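PDB 4GDJ: neuraminidase from Influenza A virus, which resembles the influenza sialidases and is predicted to remove terminal sialic acid from glycoconjugates, although its putative active site has diverged. Local coordinates for residues A[204-209]-A[333-338]; A[21-26]-A[357-362]; A[103-108]-A[157-162]. All blocks are in the same frame, centred on the assembly; numbering follows the deposited sequence.

Contact 1: A[204-209]-A[333-338]; sequences TINNLI and ECQRVC
The side-chain amide of Gln-335 reaches across to Asn-206, whose backbone N donates to OE1 at 2.9 Å. The bond is fairly straight, 160° at the hydrogen, and meets OE1 in the plane of the amide on a lone pair. Gln-335 OE1 also lies 3.4 Å from Ile-205 CA, so the amide rests against the backbone where the strand ends. Gln-335 gets there with its chain extended beyond CG (chi2 169°). Deeper in, Val-337 CG2 touches Ile-205 CD1 at 4.1 Å, the two side chains crossing nearly at right angles. The target is the tip of the beta hairpin joining strands 200-205 and 208-214 in one blade of the propeller; Asn-206 and Asn-207 form its two-residue turn, both with positive phi. One water ties the amide to this turn: it accepts from Gln-335 NE2 at 3.0 Å and from Asn-207 N, and donates to Thr-204 OG1. Thr-204 OG1 in turn donates to Leu-208 O at 2.8 Å, from above the carbonyl plane, and the same oxygen also accepts from Ile-205 N. Further out, Gln-325 hydrogen-bonds both Thr-204 N and Arg-336 O, and Cys-334 is held by its disulfide to Cys-16.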
loop_
_atom_site.group_PDB
_atom_site.type_symbol
_atom_site.label_atom_id
_atom_site.label_comp_id
_atom_site.label_asym_id
_atom_site.label_seq_id
_atom_site.Cartn_x
_atom_site.Cartn_y
_atom_site.Cartn_z
ATOM N N THR A 204 -3.253 -2.893 10.300
ATOM C CA THR A 204 -3.347 -3.904 11.333
ATOM C C THR A 204 -4.557 -3.659 12.227
ATOM O O THR A 204 -4.837 -2.535 12.609
ATOM C CB THR A 204 -2.068 -3.966 12.192
ATOM O OG1 THR A 204 -2.164 -5.037 13.131
ATOM C CG2 THR A 204 -1.806 -2.677 12.911
ATOM N N ILE A 205 -5.248 -4.744 12.535
ATOM C CA ILE A 205 -6.332 -4.749 13.516
ATOM C C ILE A 205 -6.226 -6.037 14.330
ATOM O O ILE A 205 -6.128 -7.124 13.771
ATOM C CB ILE A 205 -7.683 -4.696 12.839
ATOM C CG1 ILE A 205 -7.887 -3.328 12.206
ATOM C CG2 ILE A 205 -8.789 -4.979 13.855
ATOM C CD1 ILE A 205 -9.181 -3.213 11.423
ATOM N N ASN A 206 -6.174 -5.905 15.651
ATOM C CA ASN A 206 -6.148 -7.066 16.543
ATOM C C ASN A 206 -4.929 -7.967 16.346
ATOM O O ASN A 206 -5.044 -9.185 16.279
ATOM C CB ASN A 206 -7.430 -7.871 16.386
ATOM C CG ASN A 206 -8.641 -7.164 16.997
ATOM O OD1 ASN A 206 -8.515 -6.391 17.957
ATOM N ND2 ASN A 206 -9.818 -7.424 16.437
ATOM N N ASN A 207 -3.766 -7.343 16.276
ATOM C CA ASN A 207 -2.505 -8.018 15.942
ATOM C C ASN A 207 -2.550 -9.021 14.759
ATOM O O ASN A 207 -1.677 -9.879 14.628
ATOM C CB ASN A 207 -1.868 -8.651 17.193
ATOM C CG ASN A 207 -1.430 -7.608 18.221
ATOM O OD1 ASN A 207 -1.264 -6.423 17.906
ATOM N ND2 ASN A 207 -1.242 -8.048 19.457
ATOM N N LEU A 208 -3.536 -8.881 13.883
ATOM C CA LEU A 208 -3.413 -9.430 12.533
ATOM C C LEU A 208 -2.926 -8.320 11.616
ATOM O O LEU A 208 -3.299 -7.145 11.772
ATOM C CB LEU A 208 -4.758 -9.920 12.028
ATOM C CG LEU A 208 -4.842 -11.340 11.489
ATOM C CD1 LEU A 208 -4.160 -12.347 12.422
ATOM C CD2 LEU A 208 -6.296 -11.696 11.301
ATOM N N ILE A 209 -2.120 -8.677 10.630
ATOM C CA ILE A 209 -1.775 -7.714 9.616
ATOM C C ILE A 209 -2.390 -8.106 8.288
ATOM O O ILE A 209 -2.330 -9.260 7.857
ATOM C CB ILE A 209 -0.250 -7.537 9.518
ATOM C CG1 ILE A 209 0.280 -7.111 10.885
ATOM C CG2 ILE A 209 0.071 -6.466 8.496
ATOM C CD1 ILE A 209 1.763 -6.955 10.955
ATOM N N GLU A 333 -10.890 3.565 21.156
ATOM C CA GLU A 333 -11.605 2.316 21.418
ATOM C C GLU A 333 -11.362 1.274 20.317
ATOM O O GLU A 333 -10.655 0.285 20.531
ATOM C CB GLU A 333 -13.105 2.596 21.569
ATOM C CG GLU A 333 -13.969 1.338 21.693
ATOM C CD GLU A 333 -14.840 1.333 22.944
ATOM O OE1 GLU A 333 -14.469 1.992 23.943
ATOM O OE2 GLU A 333 -15.898 0.662 22.928
ATOM N N CYS A 334 -11.971 1.489 19.151
ATOM C CA CYS A 334 -11.692 0.680 17.971
ATOM C C CYS A 334 -10.423 1.234 17.317
ATOM O O CYS A 334 -10.111 2.411 17.458
ATOM C CB CYS A 334 -12.856 0.749 16.972
ATOM S SG CYS A 334 -14.492 0.156 17.580
ATOM N N GLN A 335 -9.690 0.402 16.598
ATOM C CA GLN A 335 -8.518 0.900 15.867
ATOM C C GLN A 335 -8.943 1.643 14.605
ATOM O O GLN A 335 -9.766 1.164 13.843
ATOM C CB GLN A 335 -7.577 -0.250 15.518
ATOM C CG GLN A 335 -6.878 -0.819 16.754
ATOM C CD GLN A 335 -6.145 -2.128 16.485
ATOM O OE1 GLN A 335 -6.735 -3.218 16.578
ATOM N NE2 GLN A 335 -4.850 -2.026 16.158
ATOM N N ARG A 336 -8.393 2.823 14.401
ATOM C CA ARG A 336 -8.653 3.569 13.174
ATOM C C ARG A 336 -7.944 3.031 11.924
ATOM O O ARG A 336 -6.849 2.457 11.992
ATOM C CB ARG A 336 -8.317 5.042 13.373
ATOM C CG ARG A 336 -9.585 5.906 13.397
ATOM C CD ARG A 336 -9.350 7.253 14.045
ATOM N NE ARG A 336 -9.023 8.315 13.093
ATOM C CZ ARG A 336 -8.072 9.228 13.288
ATOM N NH1 ARG A 336 -7.336 9.207 14.399
ATOM N NH2 ARG A 336 -7.849 10.169 12.372
ATOM N N VAL A 337 -8.608 3.217 10.783
ATOM C CA VAL A 337 -8.071 2.893 9.466
ATOM C C VAL A 337 -8.443 4.031 8.555
ATOM O O VAL A 337 -9.600 4.459 8.529
ATOM C CB VAL A 337 -8.691 1.642 8.857
ATOM C CG1 VAL A 337 -7.907 1.228 7.615
ATOM C CG2 VAL A 337 -8.693 0.537 9.828
ATOM N N CYS A 338 -7.464 4.495 7.793
ATOM C CA CYS A 338 -7.641 5.549 6.817
ATOM C C CYS A 338 -7.021 5.151 5.498
ATOM O O CYS A 338 -6.336 4.132 5.416
ATOM C CB CYS A 338 -6.984 6.830 7.299
ATOM S SG CYS A 338 -7.481 7.334 8.960
HETATM O O HOH W 1 -3.245 -4.544 15.746
#

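Contact 2: A[21-26]-A[357-362]; sequences WVPTHR and STFCGI
An N-terminal strand completes a propeller blade here: strand 20-25 pairs antiparallel with strand 355-362 and forms the outer edge of a four-stranded sheet whose other three strands come from the C-terminal part of the chain. Val-22 and Cys-360 form a hydrogen-bonded pair, with Val-22 N to Cys-360 O at 2.8 Å and the reciprocal bond from Cys-360 N to Val-22 O at 2.9 Å. Beyond Pro-23 the register slips by one residue in a classic beta bulge. Thr-24 and His-25 both face Thr-358, whose O accepts from Thr-24 N at 3.0 Å and only weakly from His-25 N, while Thr-358 N donates back to His-25 O. In both threonines OG1 sits between the backbone N and the carbonyl carbon (chi1 62°), and Thr-24 OG1 and Thr-358 OG1 are hydrogen-bonded at 3.0 Å. The methyl CG2 of Thr-24 lies against Cys-360 SG, which is disulfide-bonded to Cys-338, and Val-22 CG2 makes an apolar contact with Ile-362 CD1. On the other face of the sheet the contacts are aromatic. The six-membered ring of Trp-21 lies close to Gly-361, CE3 to CA 3.4 Å, and Pro-23 CB meets Phe-359 CE2 at 3.6 Å; Phe-339 contacts both aromatic rings. Pro-23 pairs with Phe-359 at a non-hydrogen-bonded position, so its lack of an N-H costs the pairing nothing, and the backbone bonds before it and at the bulge after it hold the edge strand.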
loop_
_atom_site.group_PDB
_atom_site.type_symbol
_atom_site.label_atom_id
_atom_site.label_comp_id
_atom_site.label_asym_id
_atom_site.label_seq_id
_atom_site.Cartn_x
_atom_site.Cartn_y
_atom_site.Cartn_z
ATOM N N TRP A 21 -16.804 6.426 5.590
ATOM C CA TRP A 21 -15.485 7.036 5.409
ATOM C C TRP A 21 -15.729 8.498 5.269
ATOM O O TRP A 21 -16.699 8.854 4.638
ATOM C CB TRP A 21 -14.877 6.547 4.113
ATOM C CG TRP A 21 -14.676 5.085 4.079
ATOM C CD1 TRP A 21 -15.551 4.160 3.617
ATOM C CD2 TRP A 21 -13.528 4.370 4.538
ATOM N NE1 TRP A 21 -15.029 2.902 3.756
ATOM C CE2 TRP A 21 -13.768 3.006 4.311
ATOM C CE3 TRP A 21 -12.302 4.755 5.105
ATOM C CZ2 TRP A 21 -12.851 2.018 4.623
ATOM C CZ3 TRP A 21 -11.379 3.764 5.430
ATOM C CH2 TRP A 21 -11.659 2.412 5.193
ATOM N N VAL A 22 -14.886 9.343 5.851
ATOM C CA VAL A 22 -14.999 10.773 5.636
ATOM C C VAL A 22 -13.685 11.371 5.237
ATOM O O VAL A 22 -12.651 10.900 5.683
ATOM C CB VAL A 22 -15.511 11.515 6.911
ATOM C CG1 VAL A 22 -16.938 11.046 7.257
ATOM C CG2 VAL A 22 -14.578 11.344 8.076
ATOM N N PRO A 23 -13.708 12.420 4.404
ATOM C CA PRO A 23 -12.438 13.088 4.079
ATOM C C PRO A 23 -11.860 13.817 5.268
ATOM O O PRO A 23 -12.607 14.355 6.099
ATOM C CB PRO A 23 -12.818 14.102 2.996
ATOM C CG PRO A 23 -14.303 14.313 3.165
ATOM C CD PRO A 23 -14.845 12.991 3.673
ATOM N N THR A 24 -10.531 13.818 5.346
ATOM C CA THR A 24 -9.810 14.400 6.467
ATOM C C THR A 24 -8.624 15.235 6.024
ATOM O O THR A 24 -8.028 15.918 6.841
ATOM C CB THR A 24 -9.256 13.316 7.382
ATOM O OG1 THR A 24 -8.318 12.520 6.654
ATOM C CG2 THR A 24 -10.390 12.430 7.921
ATOM N N HIS A 25 -8.272 15.176 4.745
ATOM C CA HIS A 25 -7.319 16.131 4.188
ATOM C C HIS A 25 -7.498 16.241 2.672
ATOM O O HIS A 25 -7.540 15.236 1.979
ATOM C CB HIS A 25 -5.878 15.733 4.531
ATOM C CG HIS A 25 -4.858 16.646 3.940
ATOM N ND1 HIS A 25 -4.771 17.982 4.276
ATOM C CD2 HIS A 25 -3.902 16.428 3.006
ATOM C CE1 HIS A 25 -3.798 18.542 3.581
ATOM N NE2 HIS A 25 -3.250 17.620 2.806
ATOM N N ARG A 26 -7.603 17.466 2.163
ATOM C CA ARG A 26 -8.006 17.686 0.769
ATOM C C ARG A 26 -6.861 18.084 -0.181
ATOM O O ARG A 26 -5.672 17.971 0.147
ATOM C CB ARG A 26 -9.111 18.748 0.722
ATOM C CG ARG A 26 -10.537 18.198 0.831
ATOM C CD ARG A 26 -11.127 18.240 2.259
ATOM N NE ARG A 26 -12.592 18.189 2.214
ATOM C CZ ARG A 26 -13.398 18.170 3.275
ATOM N NH1 ARG A 26 -12.903 18.185 4.509
ATOM N NH2 ARG A 26 -14.713 18.129 3.095
ATOM N N SER A 357 -5.189 12.933 -1.384
ATOM C CA SER A 357 -6.245 13.173 -0.420
ATOM C C SER A 357 -6.311 12.011 0.551
ATOM O O SER A 357 -5.832 10.909 0.252
ATOM C CB SER A 357 -7.575 13.311 -1.141
ATOM O OG SER A 357 -7.578 14.522 -1.854
ATOM N N THR A 358 -6.942 12.234 1.695
ATOM C CA THR A 358 -7.007 11.202 2.709
ATOM C C THR A 358 -8.424 11.145 3.266
ATOM O O THR A 358 -9.139 12.159 3.314
ATOM C CB THR A 358 -6.017 11.459 3.839
ATOM O OG1 THR A 358 -6.344 12.687 4.468
ATOM C CG2 THR A 358 -4.529 11.537 3.300
ATOM N N PHE A 359 -8.819 9.933 3.640
ATOM C CA PHE A 359 -10.148 9.632 4.130
ATOM C C PHE A 359 -9.949 8.715 5.326
ATOM O O PHE A 359 -9.005 7.930 5.342
ATOM C CB PHE A 359 -10.941 8.942 3.035
ATOM C CG PHE A 359 -11.317 9.839 1.903
ATOM C CD1 PHE A 359 -10.387 10.151 0.921
ATOM C CD2 PHE A 359 -12.589 10.372 1.823
ATOM C CE1 PHE A 359 -10.733 10.985 -0.119
ATOM C CE2 PHE A 359 -12.942 11.207 0.801
ATOM C CZ PHE A 359 -12.018 11.521 -0.172
ATOM N N CYS A 360 -10.794 8.830 6.345
ATOM C CA CYS A 360 -10.742 7.909 7.475
ATOM C C CYS A 360 -12.068 7.216 7.713
ATOM O O CYS A 360 -13.131 7.735 7.374
ATOM C CB CYS A 360 -10.289 8.624 8.745
ATOM S SG CYS A 360 -8.532 9.108 8.623
ATOM N N GLY A 361 -11.964 6.022 8.286
ATOM C CA GLY A 361 -13.048 5.105 8.450
ATOM C C GLY A 361 -13.766 5.508 9.741
ATOM O O GLY A 361 -13.134 5.989 10.668
ATOM N N ILE A 362 -15.086 5.382 9.758
ATOM C CA ILE A 362 -15.870 5.642 10.983
ATOM C C ILE A 362 -16.277 4.299 11.546
ATOM O O ILE A 362 -16.979 3.528 10.880
ATOM C CB ILE A 362 -17.149 6.401 10.680
ATOM C CG1 ILE A 362 -16.832 7.716 9.974
ATOM C CG2 ILE A 362 -17.907 6.674 11.983
ATOM C CD1 ILE A 362 -16.115 8.672 10.863
#

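Contact 3: A[103-108]-A[157-162]; sequences SACFDG and GSCFVL
Cys-105 and Cys-159 come into contact through their CB and SG atoms without bonding to each other: Cys-105 SG lies 3.9 Å from Cys-159 CB and 4.1 Å from Cys-159 SG, each sulfur belonging to a separate disulfide, with Cys-152 and Cys-154 respectively. Their torsions differ. The sulfur of Cys-105 is tucked between its backbone N and carbonyl carbon (chi1 47°), whereas that of Cys-159 stands opposite its carbonyl carbon (chi1 -58°) and so comes against Asp-107 CB at 3.9 Å. Asp-107 turns its carboxylate away from this sulfur contact. OD1 accepts from Leu-109 N, an Asx turn, and from Lys-110 N; OD2 takes the hydroxyl of Tyr-129 and a water, 2.8 Å away, that also donates to Gly-157 O. A second water donates to Asp-107 O and accepts from Gly-157 N at 2.8 Å, so two waters supply the polar links across this end. At the other end Val-161 CG2 makes a van der Waals contact with Ser-103 OG at 3.9 Å; the hydroxyl finds its polar partner in Ser-150 O. No direct hydrogen bond joins the segments, although they run nearly antiparallel. The contact packs two neighbouring four-stranded blades of the beta propeller together: strand 101-106 is an outermost strand of one and strand 158-165 the second strand of the next; strand 153-155 pairs with the latter, and its Cys-154 touches both Cys-105 and Asp-107.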
loop_
_atom_site.group_PDB
_atom_site.type_symbol
_atom_site.label_atom_id
_atom_site.label_comp_id
_atom_site.label_asym_id
_atom_site.label_seq_id
_atom_site.Cartn_x
_atom_site.Cartn_y
_atom_site.Cartn_z
ATOM N N SER A 103 9.418 2.516 2.033
ATOM C CA SER A 103 8.406 2.252 3.043
ATOM C C SER A 103 8.889 2.966 4.294
ATOM O O SER A 103 10.071 3.236 4.443
ATOM C CB SER A 103 8.202 0.754 3.245
ATOM O OG SER A 103 7.117 0.497 4.106
ATOM N N ALA A 104 7.959 3.346 5.163
ATOM C CA ALA A 104 8.291 4.010 6.400
ATOM C C ALA A 104 7.225 3.725 7.447
ATOM O O ALA A 104 6.028 3.654 7.113
ATOM C CB ALA A 104 8.398 5.501 6.181
ATOM N N CYS A 105 7.641 3.595 8.694
ATOM C CA CYS A 105 6.685 3.404 9.797
ATOM C C CYS A 105 7.284 3.794 11.128
ATOM O O CYS A 105 8.502 3.702 11.343
ATOM C CB CYS A 105 6.174 1.971 9.831
ATOM S SG CYS A 105 7.452 0.745 9.690
ATOM N N PHE A 106 6.421 4.292 12.006
ATOM C CA PHE A 106 6.828 4.810 13.299
ATOM C C PHE A 106 6.461 3.788 14.372
ATOM O O PHE A 106 5.327 3.331 14.421
ATOM C CB PHE A 106 6.122 6.140 13.580
ATOM C CG PHE A 106 6.645 6.849 14.792
ATOM C CD1 PHE A 106 7.871 7.495 14.754
ATOM C CD2 PHE A 106 5.923 6.850 15.984
ATOM C CE1 PHE A 106 8.378 8.141 15.877
ATOM C CE2 PHE A 106 6.427 7.495 17.112
ATOM C CZ PHE A 106 7.650 8.144 17.060
ATOM N N ASP A 107 7.386 3.413 15.237
ATOM C CA ASP A 107 7.126 2.278 16.119
ATOM C C ASP A 107 6.753 2.712 17.522
ATOM O O ASP A 107 6.727 1.891 18.420
ATOM C CB ASP A 107 8.341 1.325 16.184
ATOM C CG ASP A 107 9.557 1.943 16.891
ATOM O OD1 ASP A 107 9.456 3.110 17.351
ATOM O OD2 ASP A 107 10.611 1.243 16.990
ATOM N N GLY A 108 6.526 4.008 17.710
ATOM C CA GLY A 108 6.246 4.563 19.024
ATOM C C GLY A 108 7.419 5.365 19.560
ATOM O O GLY A 108 7.247 6.259 20.394
ATOM N N GLY A 157 6.750 -2.762 18.845
ATOM C CA GLY A 157 8.161 -2.572 18.605
ATOM C C GLY A 157 8.750 -3.386 17.474
ATOM O O GLY A 157 9.904 -3.168 17.148
ATOM N N SER A 158 7.994 -4.307 16.878
ATOM C CA SER A 158 8.441 -4.945 15.634
ATOM C C SER A 158 7.771 -4.355 14.434
ATOM O O SER A 158 6.570 -4.118 14.438
ATOM C CB SER A 158 8.143 -6.435 15.636
ATOM O OG SER A 158 8.908 -7.066 16.617
ATOM N N CYS A 159 8.527 -4.175 13.367
ATOM C CA CYS A 159 7.959 -3.620 12.148
ATOM C C CYS A 159 8.052 -4.622 11.012
ATOM O O CYS A 159 9.053 -5.304 10.859
ATOM C CB CYS A 159 8.659 -2.299 11.809
ATOM S SG CYS A 159 8.542 -1.063 13.152
ATOM N N PHE A 160 7.003 -4.687 10.202
ATOM C CA PHE A 160 6.871 -5.698 9.185
ATOM C C PHE A 160 6.717 -4.991 7.867
ATOM O O PHE A 160 5.973 -4.025 7.763
ATOM C CB PHE A 160 5.636 -6.566 9.463
ATOM C CG PHE A 160 5.724 -7.315 10.775
ATOM C CD1 PHE A 160 5.324 -6.710 11.945
ATOM C CD2 PHE A 160 6.256 -8.589 10.831
ATOM C CE1 PHE A 160 5.422 -7.377 13.162
ATOM C CE2 PHE A 160 6.372 -9.260 12.057
ATOM C CZ PHE A 160 5.957 -8.645 13.213
ATOM N N VAL A 161 7.409 -5.482 6.854
ATOM C CA VAL A 161 7.326 -4.872 5.533
ATOM C C VAL A 161 7.418 -5.956 4.513
ATOM O O VAL A 161 8.134 -6.923 4.711
ATOM C CB VAL A 161 8.495 -3.874 5.301
ATOM C CG1 VAL A 161 9.798 -4.562 5.355
ATOM C CG2 VAL A 161 8.352 -3.159 4.000
ATOM N N LEU A 162 6.690 -5.793 3.418
ATOM C CA LEU A 162 6.740 -6.705 2.279
ATOM C C LEU A 162 7.754 -6.233 1.265
ATOM O O LEU A 162 7.770 -5.080 0.883
ATOM C CB LEU A 162 5.388 -6.748 1.556
ATOM C CG LEU A 162 4.779 -8.103 1.885
ATOM C CD1 LEU A 162 3.989 -7.804 3.153
ATOM C CD2 LEU A 162 3.994 -8.751 0.779
HETATM O O HOH W 2 11.324 -1.313 15.988
HETATM O O HOH W 3 5.374 -0.584 17.702
#

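Contact 3 is buried, contact 2 partly so, and contact 1 lies at the surface. Contact 2 alone joins strands within a single sheet, and it alone relies on backbone pairing. Contact 1 sets a loop against a hairpin turn and contact 3 sets strands of two sheets together; both use side-chain contacts and water, with backbone atoms taking part, and a direct hydrogen bond occurs in contact 1 but not in contact 3. Residues 333-338 lead into strand 338-343 beside strand 355-362, so contacts 1 and 2 are joined directly by the disulfide Cys-338 to Cys-360. Contacts 1 and 3 meet more lightly, where Ile-209 packs on Phe-160. Contacts 2 and 3 do not touch.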